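Local coordinates for protein formate dehydrogenase (Pyrobaculum aerophilum, PDB 1QP8) that binds NADPH and probably reduces 2-oxo acids such as glyoxylate or hydroxypyruvate, as a member of the D-isomer specific 2-hydroxyacid dehydrogenase family, at residues A[37-42]-A[263-268]; A[60-65]-A[209-214]; A[81-86]-A[132-137]; A[235-238]-A[242-245]. One frame throughout, in Å; residues are numbered along the deposited sequence.

In the fold
Contacts 2, 3 and 4 are buried, whereas contact 1 lies at the surface and joins two long side chains only at their polar ends. Contacts 2 and 3 both close around NADPH, one with a charged pair beside the nicotinamide ribose, the other with aliphatic packing beneath the pyrophosphate. In contact 4 two aromatic rings meet within a single loop, one end of which also reaches the cofactor. Segment 37-42 touches 60-65, and 209-214 touches 235-238, so contacts 1, 2 and 4 follow one another across the cofactor cleft. Contacts 1, 3 and 4 also meet the second subunit, which does not touch the segments of contact 2.

Contact 1 of 4, residues A[37-42]-A[263-268]; sequences VSRITA and GGYGNE
The guanidinium of R39 and the phenol ring of Y265 stand nearly upright to each other, their planes 82° apart, and each approaches the other obliquely. The two side chains come from opposite directions and converge on one pair of polar atoms, with R39 NH2 3.2 Å from Y265 OH. The rest of the guanidinium lies farther back, its CZ 3.9 Å from the same OH of Y265. The arginine chain gets there by bending at chi2 and chi3, and on the way R39 CG packs on the ring of H63. With CG opposite the carbonyl carbon (chi1 -58°), Y265 directs its ring toward R39; that ring also meets W260, the planes tilted by about 35°. R115 of the second subunit packs on the tyrosine as well. The nearest atoms of the Y265 side chain and NADPH are about 6 Å apart, so this sparse surface contact borders the cofactor cleft. Each segment runs into a helix. The T41 side chain caps a backbone N of helix 42-47, and E44 OE1 bonds to T41 N, in the manner of a capping box; N267 caps helix 268-286 through OD1 to V270 N, while its ND2 bonds to I119 O of the second subunit.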
# COMPACT_ATOMS: atom_id res chain seq x y z
N VAL A 37 -1.96 1.96 33.14
CA VAL A 37 -3.36 2.02 32.74
C VAL A 37 -3.49 2.35 31.25
O VAL A 37 -2.49 2.61 30.55
CB VAL A 37 -4.14 3.15 33.49
CG1 VAL A 37 -3.87 3.08 34.98
CG2 VAL A 37 -3.74 4.52 32.92
N SER A 38 -4.74 2.36 30.79
CA SER A 38 -5.07 2.70 29.42
C SER A 38 -5.92 3.97 29.51
O SER A 38 -5.83 4.88 28.69
CB SER A 38 -5.86 1.58 28.78
OG SER A 38 -5.39 1.36 27.46
N ARG A 39 -6.75 4.01 30.53
CA ARG A 39 -7.60 5.15 30.78
C ARG A 39 -7.63 5.26 32.30
O ARG A 39 -7.33 4.30 33.02
CB ARG A 39 -9.01 4.93 30.21
CG ARG A 39 -9.20 5.51 28.81
CD ARG A 39 -9.63 4.46 27.79
NE ARG A 39 -8.73 4.42 26.63
CZ ARG A 39 -8.82 5.20 25.56
NH1 ARG A 39 -9.78 6.11 25.46
NH2 ARG A 39 -7.93 5.09 24.57
N ILE A 40 -7.96 6.44 32.82
CA ILE A 40 -8.01 6.61 34.25
C ILE A 40 -8.96 7.74 34.56
O ILE A 40 -8.94 8.77 33.89
CB ILE A 40 -6.60 6.91 34.81
CG1 ILE A 40 -6.59 6.75 36.33
CG2 ILE A 40 -6.15 8.29 34.41
CD1 ILE A 40 -5.22 6.95 36.98
N THR A 41 -9.82 7.53 35.54
CA THR A 41 -10.80 8.55 35.90
C THR A 41 -10.35 9.38 37.08
O THR A 41 -9.41 9.01 37.79
CB THR A 41 -12.16 7.91 36.27
OG1 THR A 41 -12.00 7.12 37.46
CG2 THR A 41 -12.66 7.03 35.14
N ALA A 42 -11.02 10.50 37.30
CA ALA A 42 -10.67 11.34 38.42
C ALA A 42 -11.02 10.61 39.70
O ALA A 42 -10.43 10.88 40.75
CB ALA A 42 -11.41 12.64 38.34
N GLY A 263 -3.79 -1.26 14.13
CA GLY A 263 -2.93 -1.76 15.19
C GLY A 263 -3.42 -1.30 16.55
O GLY A 263 -3.87 -0.17 16.70
N GLY A 264 -3.32 -2.17 17.54
CA GLY A 264 -3.79 -1.84 18.88
C GLY A 264 -5.11 -2.55 19.07
O GLY A 264 -5.14 -3.72 19.42
N TYR A 265 -6.21 -1.85 18.81
CA TYR A 265 -7.52 -2.44 18.93
C TYR A 265 -7.82 -3.32 17.71
O TYR A 265 -8.88 -3.95 17.63
CB TYR A 265 -8.59 -1.36 19.06
CG TYR A 265 -8.39 -0.43 20.23
CD1 TYR A 265 -7.44 0.59 20.17
CD2 TYR A 265 -9.12 -0.58 21.40
CE1 TYR A 265 -7.23 1.44 21.25
CE2 TYR A 265 -8.92 0.26 22.48
CZ TYR A 265 -7.97 1.27 22.40
OH TYR A 265 -7.75 2.11 23.48
N GLY A 266 -6.89 -3.38 16.76
CA GLY A 266 -7.11 -4.16 15.56
C GLY A 266 -6.31 -5.45 15.46
O GLY A 266 -6.63 -6.32 14.65
N ASN A 267 -5.28 -5.57 16.28
CA ASN A 267 -4.44 -6.76 16.27
C ASN A 267 -3.98 -7.12 17.67
O ASN A 267 -3.34 -6.32 18.36
CB ASN A 267 -3.23 -6.54 15.37
CG ASN A 267 -2.42 -7.80 15.17
OD1 ASN A 267 -1.70 -8.23 16.06
ND2 ASN A 267 -2.55 -8.41 14.00
N GLU A 268 -4.31 -8.34 18.08
CA GLU A 268 -3.96 -8.87 19.40
C GLU A 268 -2.45 -8.81 19.63
O GLU A 268 -2.00 -8.30 20.65
CB GLU A 268 -4.44 -10.32 19.50
CG GLU A 268 -5.10 -10.70 20.82
CD GLU A 268 -6.61 -10.79 20.71
OE1 GLU A 268 -7.10 -11.49 19.80
OE2 GLU A 268 -7.31 -10.16 21.54

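Contact 2 of 4, residues A[60-65]-A[209-214]; sequences GLDHLP and VGRAEV. With NDP (NADPH dihydro-nicotinamide-adenine-dinucleotide phosphate), chain C.
D62 and R211 meet with the carboxylate at the rim of the guanidinium: OD1 of D62 lies in the guanidinium plane, 3.9 Å from R211 NE, a long salt bridge. The two flat groups are tilted by 34°. OD2 of D62 rests 3.7 Å from R211 CG, but its stronger partner is R240, with which it forms a salt bridge. Packing is close on the cofactor side, where R211 and V209 are residues seen to bind NADPH. The nicotinamide ribose lies over one face of the guanidinium, its O2D 3.0 Å above the plane and 3.3 Å from R211 NE. Bends at chi2 and chi3 turn the arginine chain so that this face meets the sugar. G60 CA lies 3.3 Å from O3D of the same ribose. Toward D62 and E213, both partly exposed, the contact is looser: D62 OD2 and E213 OE1 are 5.3 Å apart, and R240, paired with D62 and more weakly with E213, would probably temper the two like charges. A leucine in place of R211 would probably cost D62 its long salt bridge, leaving R240 as its partner, and take the guanidinium away from beside the ribose. Segment 60-65, with a type I turn from L61 to L64, lies between strands 54-55 and 75-76, while 209-214 leads from strand 205-208 of the six-stranded parallel sheet to helix 217-226.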
# COMPACT_ATOMS: atom_id res chain seq x y z
N GLY A 60 -1.10 7.73 22.62
CA GLY A 60 -1.53 9.09 22.89
C GLY A 60 -1.88 9.33 24.34
O GLY A 60 -1.96 8.37 25.10
N LEU A 61 -2.08 10.59 24.73
CA LEU A 61 -2.40 10.92 26.12
C LEU A 61 -3.51 11.95 26.27
O LEU A 61 -3.84 12.34 27.39
CB LEU A 61 -1.17 11.47 26.82
CG LEU A 61 0.20 10.89 26.48
CD1 LEU A 61 1.23 11.62 27.32
CD2 LEU A 61 0.25 9.40 26.78
N ASP A 62 -4.07 12.40 25.16
CA ASP A 62 -5.13 13.39 25.19
C ASP A 62 -6.35 12.92 25.99
O ASP A 62 -7.04 13.73 26.63
CB ASP A 62 -5.56 13.74 23.77
CG ASP A 62 -5.97 12.51 22.98
OD1 ASP A 62 -5.08 11.70 22.62
OD2 ASP A 62 -7.18 12.36 22.72
N HIS A 63 -6.61 11.62 25.97
CA HIS A 63 -7.75 11.07 26.69
C HIS A 63 -7.63 11.14 28.22
O HIS A 63 -8.62 10.96 28.93
CB HIS A 63 -7.98 9.62 26.27
CG HIS A 63 -6.81 8.74 26.53
ND1 HIS A 63 -5.66 8.81 25.77
CD2 HIS A 63 -6.59 7.80 27.47
CE1 HIS A 63 -4.78 7.94 26.24
NE2 HIS A 63 -5.32 7.31 27.28
N LEU A 64 -6.44 11.39 28.73
CA LEU A 64 -6.25 11.47 30.18
C LEU A 64 -6.85 12.72 30.80
O LEU A 64 -6.72 13.82 30.26
CB LEU A 64 -4.77 11.45 30.52
CG LEU A 64 -3.93 10.22 30.18
CD1 LEU A 64 -2.49 10.51 30.62
CD2 LEU A 64 -4.47 9.00 30.91
N PRO A 65 -7.47 12.58 31.98
CA PRO A 65 -8.09 13.70 32.70
C PRO A 65 -7.22 14.94 32.68
O PRO A 65 -7.68 16.03 32.38
CB PRO A 65 -8.22 13.18 34.11
CG PRO A 65 -8.42 11.73 33.93
CD PRO A 65 -7.48 11.35 32.80
N VAL A 209 -4.59 9.11 10.48
CA VAL A 209 -4.40 7.89 11.23
C VAL A 209 -4.15 8.21 12.71
O VAL A 209 -4.11 7.32 13.55
CB VAL A 209 -3.26 7.04 10.59
CG1 VAL A 209 -1.91 7.53 11.06
CG2 VAL A 209 -3.46 5.58 10.88
N GLY A 210 -3.99 9.49 13.02
CA GLY A 210 -3.82 9.89 14.40
C GLY A 210 -5.13 10.51 14.80
O GLY A 210 -6.08 10.59 14.00
N ARG A 211 -5.21 10.99 16.03
CA ARG A 211 -6.44 11.62 16.52
C ARG A 211 -7.18 12.55 15.52
O ARG A 211 -6.59 13.41 14.88
CB ARG A 211 -6.18 12.33 17.87
CG ARG A 211 -6.80 11.63 19.07
CD ARG A 211 -6.86 10.11 18.93
NE ARG A 211 -5.74 9.42 19.57
CZ ARG A 211 -5.26 8.23 19.19
NH1 ARG A 211 -5.79 7.59 18.15
NH2 ARG A 211 -4.25 7.67 19.86
N ALA A 212 -8.49 12.34 15.40
CA ALA A 212 -9.35 13.10 14.49
C ALA A 212 -9.49 14.59 14.81
O ALA A 212 -9.51 15.43 13.92
CB ALA A 212 -10.74 12.45 14.44
N GLU A 213 -9.59 14.90 16.10
CA GLU A 213 -9.76 16.27 16.58
C GLU A 213 -8.75 17.26 16.00
O GLU A 213 -8.97 18.47 16.02
CB GLU A 213 -9.66 16.30 18.11
CG GLU A 213 -10.83 15.63 18.85
CD GLU A 213 -10.88 14.10 18.71
OE1 GLU A 213 -9.89 13.49 18.26
OE2 GLU A 213 -11.93 13.51 19.07
N VAL A 214 -7.66 16.72 15.46
CA VAL A 214 -6.60 17.52 14.85
C VAL A 214 -7.12 18.22 13.61
O VAL A 214 -6.55 19.22 13.16
CB VAL A 214 -5.42 16.62 14.46
CG1 VAL A 214 -4.46 17.35 13.58
CG2 VAL A 214 -4.72 16.16 15.70
PA NDP C . 5.17 10.34 18.93
O1A NDP C . 4.32 10.94 20.01
O2A NDP C . 4.54 9.04 19.25
O5B NDP C . 4.69 11.64 18.03
C5B NDP C . 5.70 12.73 18.09
C4B NDP C . 5.88 13.38 16.67
O4B NDP C . 4.80 14.32 16.29
C3B NDP C . 7.16 14.29 16.56
O3B NDP C . 7.50 14.47 15.19
C2B NDP C . 6.62 15.52 17.29
O2B NDP C . 7.28 16.73 17.36
C1B NDP C . 5.28 15.63 16.68
N9A NDP C . 4.40 16.47 17.42
C8A NDP C . 3.83 16.32 18.66
N7A NDP C . 3.03 17.34 18.98
C5A NDP C . 3.11 18.16 17.89
C6A NDP C . 2.50 19.44 17.60
N6A NDP C . 1.69 20.01 18.50
N1A NDP C . 2.80 20.03 16.37
C2A NDP C . 3.66 19.37 15.50
N3A NDP C . 4.26 18.21 15.70
C4A NDP C . 3.92 17.65 16.92
O3 NDP C . 4.80 9.74 17.53
PN NDP C . 3.80 8.71 16.74
O1N NDP C . 4.12 8.65 15.30
O2N NDP C . 3.79 7.34 17.35
O5D NDP C . 2.27 9.35 16.94
C5D NDP C . 1.58 9.07 18.18
C4D NDP C . 0.17 9.67 18.03
O4D NDP C . -0.52 8.99 16.96
C3D NDP C . -0.65 9.45 19.30
O3D NDP C . -0.43 10.53 20.18
C2D NDP C . -2.09 9.34 18.72
O2D NDP C . -2.75 10.61 18.70
C1D NDP C . -1.89 8.69 17.33
N1N NDP C . -2.14 7.17 17.33
C2N NDP C . -3.20 6.72 16.47
C3N NDP C . -3.44 5.32 16.45
C7N NDP C . -4.60 4.79 15.52
O7N NDP C . -4.69 3.59 15.36
N7N NDP C . -5.42 5.71 14.95
C4N NDP C . -2.70 4.34 17.22
C5N NDP C . -1.67 4.95 18.03
C6N NDP C . -1.38 6.27 18.11
P2B NDP C . 8.20 16.93 18.78
O1X NDP C . 8.68 18.32 18.45
O2X NDP C . 7.17 16.83 19.86
O3X NDP C . 9.17 15.86 18.76

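Contact 3 of 4, residues A[81-86]-A[132-137]; sequences SNADAV and LGEIGT. With NDP (NADPH dihydro-nicotinamide-adenine-dinucleotide phosphate), chain C.
I135, whose side chain packs against A83 and V86, gives its backbone N to O1N of the NADPH pyrophosphate, a hydrogen bond of 2.8 Å at 155°. The same oxygen is hemmed in by E134, whose CB lies 3.3 Å from O1N. Below the phosphate the contact turns aliphatic. CG1 of V86, anti to the backbone N (chi1 -176°), reaches CD1 of I135 at 3.7 Å, while the other branch turns to the cofactor, with V86 CG2 3.9 Å from nicotinamide C4N. A83 sets its CB 3.6 Å from E134 O. Residues 132-137 carry G133 and G136 of a GxGxxG sequence between strand 126-130 and helix 135-145, which, with the bond from I135 N to O1N, is consistent with the phosphate-binding turn of a Rossmann fold; the start of the helix would probably help stabilise the phosphate charge. On the nicotinamide, N82 directs its amide oxygen OD1 to C5N at 3.2 Å. With an alanine at N82 the ring would probably lose this amide beside C4N and C5N and be freer to shift. R138, early in helix 135-145, forms salt bridges with E134 OE1 and, across to helix 83-98, with D84 OD1. V270 of helix 268-286 packs on N82 and A85, and A85 also meets L121 of the second subunit.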
# COMPACT_ATOMS: atom_id res chain seq x y z
N SER A 81 5.33 1.83 19.96
CA SER A 81 5.02 0.49 20.44
C SER A 81 4.16 -0.15 19.38
O SER A 81 4.09 -1.38 19.29
CB SER A 81 4.30 0.56 21.78
OG SER A 81 3.47 1.70 21.84
N ASN A 82 3.50 0.68 18.58
CA ASN A 82 2.66 0.20 17.48
C ASN A 82 2.97 0.96 16.19
O ASN A 82 2.20 0.95 15.24
CB ASN A 82 1.18 0.34 17.85
CG ASN A 82 0.80 1.76 18.17
OD1 ASN A 82 -0.36 2.05 18.48
ND2 ASN A 82 1.77 2.66 18.11
N ALA A 83 4.13 1.60 16.17
CA ALA A 83 4.55 2.39 15.02
C ALA A 83 4.48 1.63 13.71
O ALA A 83 3.91 2.11 12.74
CB ALA A 83 5.96 2.94 15.24
N ASP A 84 5.05 0.43 13.67
CA ASP A 84 5.02 -0.34 12.45
C ASP A 84 3.61 -0.68 12.01
O ASP A 84 3.22 -0.38 10.88
CB ASP A 84 5.86 -1.59 12.59
CG ASP A 84 7.31 -1.27 12.86
OD1 ASP A 84 7.94 -0.60 12.02
OD2 ASP A 84 7.83 -1.68 13.93
N ALA A 85 2.83 -1.27 12.90
CA ALA A 85 1.45 -1.65 12.58
C ALA A 85 0.67 -0.49 11.97
O ALA A 85 0.15 -0.58 10.86
CB ALA A 85 0.74 -2.16 13.83
N VAL A 86 0.59 0.60 12.72
CA VAL A 86 -0.11 1.79 12.27
C VAL A 86 0.49 2.32 10.97
O VAL A 86 -0.23 2.83 10.10
CB VAL A 86 -0.02 2.89 13.34
CG1 VAL A 86 -0.86 4.10 12.92
CG2 VAL A 86 -0.48 2.35 14.67
N LEU A 132 5.98 13.98 12.46
CA LEU A 132 7.12 13.16 12.11
C LEU A 132 7.57 12.23 13.23
O LEU A 132 7.12 12.34 14.37
CB LEU A 132 8.28 14.04 11.63
CG LEU A 132 8.06 14.55 10.19
CD1 LEU A 132 8.93 15.77 9.91
CD2 LEU A 132 8.37 13.44 9.21
N GLY A 133 8.42 11.27 12.91
CA GLY A 133 8.87 10.35 13.94
C GLY A 133 7.88 9.28 14.36
O GLY A 133 6.71 9.55 14.62
N GLU A 134 8.40 8.06 14.43
CA GLU A 134 7.68 6.85 14.80
C GLU A 134 6.78 6.36 13.69
O GLU A 134 7.15 5.48 12.93
CB GLU A 134 6.90 7.06 16.10
CG GLU A 134 7.80 7.20 17.33
CD GLU A 134 8.99 6.21 17.37
OE1 GLU A 134 9.04 5.25 16.57
OE2 GLU A 134 9.90 6.40 18.22
N ILE A 135 5.59 6.94 13.60
CA ILE A 135 4.66 6.58 12.55
C ILE A 135 4.97 7.48 11.36
O ILE A 135 5.34 7.01 10.28
CB ILE A 135 3.20 6.79 12.99
CG1 ILE A 135 2.86 5.80 14.11
CG2 ILE A 135 2.26 6.69 11.78
CD1 ILE A 135 1.54 6.12 14.84
N GLY A 136 4.85 8.79 11.58
CA GLY A 136 5.11 9.75 10.53
C GLY A 136 6.33 9.40 9.72
O GLY A 136 6.28 9.30 8.49
N THR A 137 7.43 9.17 10.43
CA THR A 137 8.69 8.82 9.81
C THR A 137 8.70 7.55 8.97
O THR A 137 9.27 7.53 7.88
CB THR A 137 9.80 8.69 10.87
OG1 THR A 137 10.02 9.97 11.49
CG2 THR A 137 11.10 8.22 10.23
PA NDP C . 5.17 10.34 18.93
O1A NDP C . 4.32 10.94 20.01
O2A NDP C . 4.54 9.04 19.25
O5B NDP C . 4.69 11.64 18.03
C5B NDP C . 5.70 12.73 18.09
C4B NDP C . 5.88 13.38 16.67
O4B NDP C . 4.80 14.32 16.29
C3B NDP C . 7.16 14.29 16.56
O3B NDP C . 7.50 14.47 15.19
C2B NDP C . 6.62 15.52 17.29
O2B NDP C . 7.28 16.73 17.36
C1B NDP C . 5.28 15.63 16.68
N9A NDP C . 4.40 16.47 17.42
C8A NDP C . 3.83 16.32 18.66
N7A NDP C . 3.03 17.34 18.98
C5A NDP C . 3.11 18.16 17.89
C6A NDP C . 2.50 19.44 17.60
N6A NDP C . 1.69 20.01 18.50
N1A NDP C . 2.80 20.03 16.37
C2A NDP C . 3.66 19.37 15.50
N3A NDP C . 4.26 18.21 15.70
C4A NDP C . 3.92 17.65 16.92
O3 NDP C . 4.80 9.74 17.53
PN NDP C . 3.80 8.71 16.74
O1N NDP C . 4.12 8.65 15.30
O2N NDP C . 3.79 7.34 17.35
O5D NDP C . 2.27 9.35 16.94
C5D NDP C . 1.58 9.07 18.18
C4D NDP C . 0.17 9.67 18.03
O4D NDP C . -0.52 8.99 16.96
C3D NDP C . -0.65 9.45 19.30
O3D NDP C . -0.43 10.53 20.18
C2D NDP C . -2.09 9.34 18.72
O2D NDP C . -2.75 10.61 18.70
C1D NDP C . -1.89 8.69 17.33
N1N NDP C . -2.14 7.17 17.33
C2N NDP C . -3.20 6.72 16.47
C3N NDP C . -3.44 5.32 16.45
C7N NDP C . -4.60 4.79 15.52
O7N NDP C . -4.69 3.59 15.36
N7N NDP C . -5.42 5.71 14.95
C4N NDP C . -2.70 4.34 17.22
C5N NDP C . -1.67 4.95 18.03
C6N NDP C . -1.38 6.27 18.11
P2B NDP C . 8.20 16.93 18.78
O1X NDP C . 8.68 18.32 18.45
O2X NDP C . 7.17 16.83 19.86
O3X NDP C . 9.17 15.86 18.76

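Contact 4 of 4, residues A[235-238]-A[242-245]; sequences DVWW and DFAK. With NDP (NADPH dihydro-nicotinamide-adenine-dinucleotide phosphate), chain C.
W237 and F243 meet at about a right angle between their side chains, at one corner of the indole. The tryptophan leaves its backbone with CB directed toward the other segment, and CG stands opposite the carbonyl carbon (chi1 -56°), which brings the five-membered ring forward. CD1 makes the contact, 3.8 Å from F243 CE2 and 4.0 Å from F243 CD2. It comes to the phenylalanine at its edge, in the plane of the ring, whereas F243 meets the indole obliquely. The five-membered and phenyl rings form an oblique aromatic pair, centroids 5.9 Å apart and planes at 77°. One atom further along the indole, NE1 finds its acceptor in T258 O, which satisfies this buried NH and probably helps to set the turn of the indole. F250 meets the tryptophan edge-to-face, and M108 of the second subunit packs on F243. At the start of segment 235-238, D235, a residue seen to bind NADPH, lies beside the nicotinamide carboxamide, with D235 OD1 3.5 Å from N7N and 3.4 Å from O7N of the cofactor. The loop thus joins an aromatic cluster at one end to the cofactor site at the other. Both segments belong to the connection between strand 231-234 and helix 247-250; it folds back on itself beside strand 255-257, on which W237 packs, with W238 against helix 217-226 and D235 against helix 83-98.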
# COMPACT_ATOMS: atom_id res chain seq x y z
N ASP A 235 -8.95 6.24 9.96
CA ASP A 235 -9.14 5.14 10.87
C ASP A 235 -9.54 5.72 12.21
O ASP A 235 -9.84 4.98 13.15
CB ASP A 235 -7.85 4.35 11.04
CG ASP A 235 -7.97 3.26 12.08
OD1 ASP A 235 -7.27 3.32 13.13
OD2 ASP A 235 -8.77 2.33 11.83
N VAL A 236 -9.53 7.04 12.31
CA VAL A 236 -9.88 7.68 13.57
C VAL A 236 -10.99 8.71 13.40
O VAL A 236 -11.06 9.38 12.38
CB VAL A 236 -8.67 8.36 14.18
CG1 VAL A 236 -8.92 8.63 15.66
CG2 VAL A 236 -7.47 7.49 13.99
N TRP A 237 -11.85 8.85 14.40
CA TRP A 237 -12.96 9.77 14.23
C TRP A 237 -13.29 10.66 15.40
O TRP A 237 -12.94 10.35 16.54
CB TRP A 237 -14.19 8.96 13.85
CG TRP A 237 -13.94 8.16 12.65
CD1 TRP A 237 -13.35 6.92 12.58
CD2 TRP A 237 -14.15 8.58 11.30
NE1 TRP A 237 -13.17 6.56 11.27
CE2 TRP A 237 -13.66 7.56 10.46
CE3 TRP A 237 -14.71 9.73 10.72
CZ2 TRP A 237 -13.70 7.66 9.07
CZ3 TRP A 237 -14.76 9.82 9.34
CH2 TRP A 237 -14.25 8.79 8.53
N TRP A 238 -13.98 11.76 15.11
CA TRP A 238 -14.38 12.70 16.15
C TRP A 238 -15.28 12.00 17.14
O TRP A 238 -15.24 12.28 18.33
CB TRP A 238 -15.10 13.90 15.53
CG TRP A 238 -14.20 14.65 14.61
CD1 TRP A 238 -13.32 15.63 14.94
CD2 TRP A 238 -14.02 14.40 13.21
NE1 TRP A 238 -12.59 16.01 13.84
CE2 TRP A 238 -13.00 15.27 12.77
CE3 TRP A 238 -14.62 13.53 12.29
CZ2 TRP A 238 -12.56 15.29 11.44
CZ3 TRP A 238 -14.18 13.55 10.97
CH2 TRP A 238 -13.16 14.42 10.55
N ASP A 242 -17.56 6.10 19.21
CA ASP A 242 -19.00 6.03 19.04
C ASP A 242 -19.27 5.67 17.58
O ASP A 242 -20.01 4.73 17.29
CB ASP A 242 -19.66 7.37 19.37
CG ASP A 242 -21.10 7.21 19.81
OD1 ASP A 242 -21.85 6.47 19.14
OD2 ASP A 242 -21.48 7.83 20.82
N PHE A 243 -18.64 6.41 16.68
CA PHE A 243 -18.76 6.22 15.22
C PHE A 243 -20.10 6.66 14.69
O PHE A 243 -20.17 7.51 13.80
CB PHE A 243 -18.52 4.76 14.81
CG PHE A 243 -17.16 4.24 15.16
CD1 PHE A 243 -17.01 3.13 15.99
CD2 PHE A 243 -16.03 4.89 14.71
CE1 PHE A 243 -15.76 2.68 16.36
CE2 PHE A 243 -14.76 4.45 15.09
CZ PHE A 243 -14.62 3.34 15.91
N ALA A 244 -21.16 6.08 15.24
CA ALA A 244 -22.51 6.44 14.82
C ALA A 244 -22.58 7.95 14.61
O ALA A 244 -23.20 8.43 13.67
CB ALA A 244 -23.51 6.01 15.87
N LYS A 245 -21.90 8.70 15.48
CA LYS A 245 -21.90 10.15 15.42
C LYS A 245 -21.31 10.71 14.13
O LYS A 245 -21.70 11.80 13.70
CB LYS A 245 -21.15 10.72 16.61
CG LYS A 245 -21.81 10.44 17.93
CD LYS A 245 -20.97 10.98 19.07
CE LYS A 245 -21.55 10.58 20.42
NZ LYS A 245 -20.68 10.95 21.58
PA NDP C . 5.17 10.34 18.93
O1A NDP C . 4.32 10.94 20.01
O2A NDP C . 4.54 9.04 19.25
O5B NDP C . 4.69 11.64 18.03
C5B NDP C . 5.70 12.73 18.09
C4B NDP C . 5.88 13.38 16.67
O4B NDP C . 4.80 14.32 16.29
C3B NDP C . 7.16 14.29 16.56
O3B NDP C . 7.50 14.47 15.19
C2B NDP C . 6.62 15.52 17.29
O2B NDP C . 7.28 16.73 17.36
C1B NDP C . 5.28 15.63 16.68
N9A NDP C . 4.40 16.47 17.42
C8A NDP C . 3.83 16.32 18.66
N7A NDP C . 3.03 17.34 18.98
C5A NDP C . 3.11 18.16 17.89
C6A NDP C . 2.50 19.44 17.60
N6A NDP C . 1.69 20.01 18.50
N1A NDP C . 2.80 20.03 16.37
C2A NDP C . 3.66 19.37 15.50
N3A NDP C . 4.26 18.21 15.70
C4A NDP C . 3.92 17.65 16.92
O3 NDP C . 4.80 9.74 17.53
PN NDP C . 3.80 8.71 16.74
O1N NDP C . 4.12 8.65 15.30
O2N NDP C . 3.79 7.34 17.35
O5D NDP C . 2.27 9.35 16.94
C5D NDP C . 1.58 9.07 18.18
C4D NDP C . 0.17 9.67 18.03
O4D NDP C . -0.52 8.99 16.96
C3D NDP C . -0.65 9.45 19.30
O3D NDP C . -0.43 10.53 20.18
C2D NDP C . -2.09 9.34 18.72
O2D NDP C . -2.75 10.61 18.70
C1D NDP C . -1.89 8.69 17.33
N1N NDP C . -2.14 7.17 17.33
C2N NDP C . -3.20 6.72 16.47
C3N NDP C . -3.44 5.32 16.45
C7N NDP C . -4.60 4.79 15.52
O7N NDP C . -4.69 3.59 15.36
N7N NDP C . -5.42 5.71 14.95
C4N NDP C . -2.70 4.34 17.22
C5N NDP C . -1.67 4.95 18.03
C6N NDP C . -1.38 6.27 18.11
P2B NDP C . 8.20 16.93 18.78
O1X NDP C . 8.68 18.32 18.45
O2X NDP C . 7.17 16.83 19.86
O3X NDP C . 9.17 15.86 18.76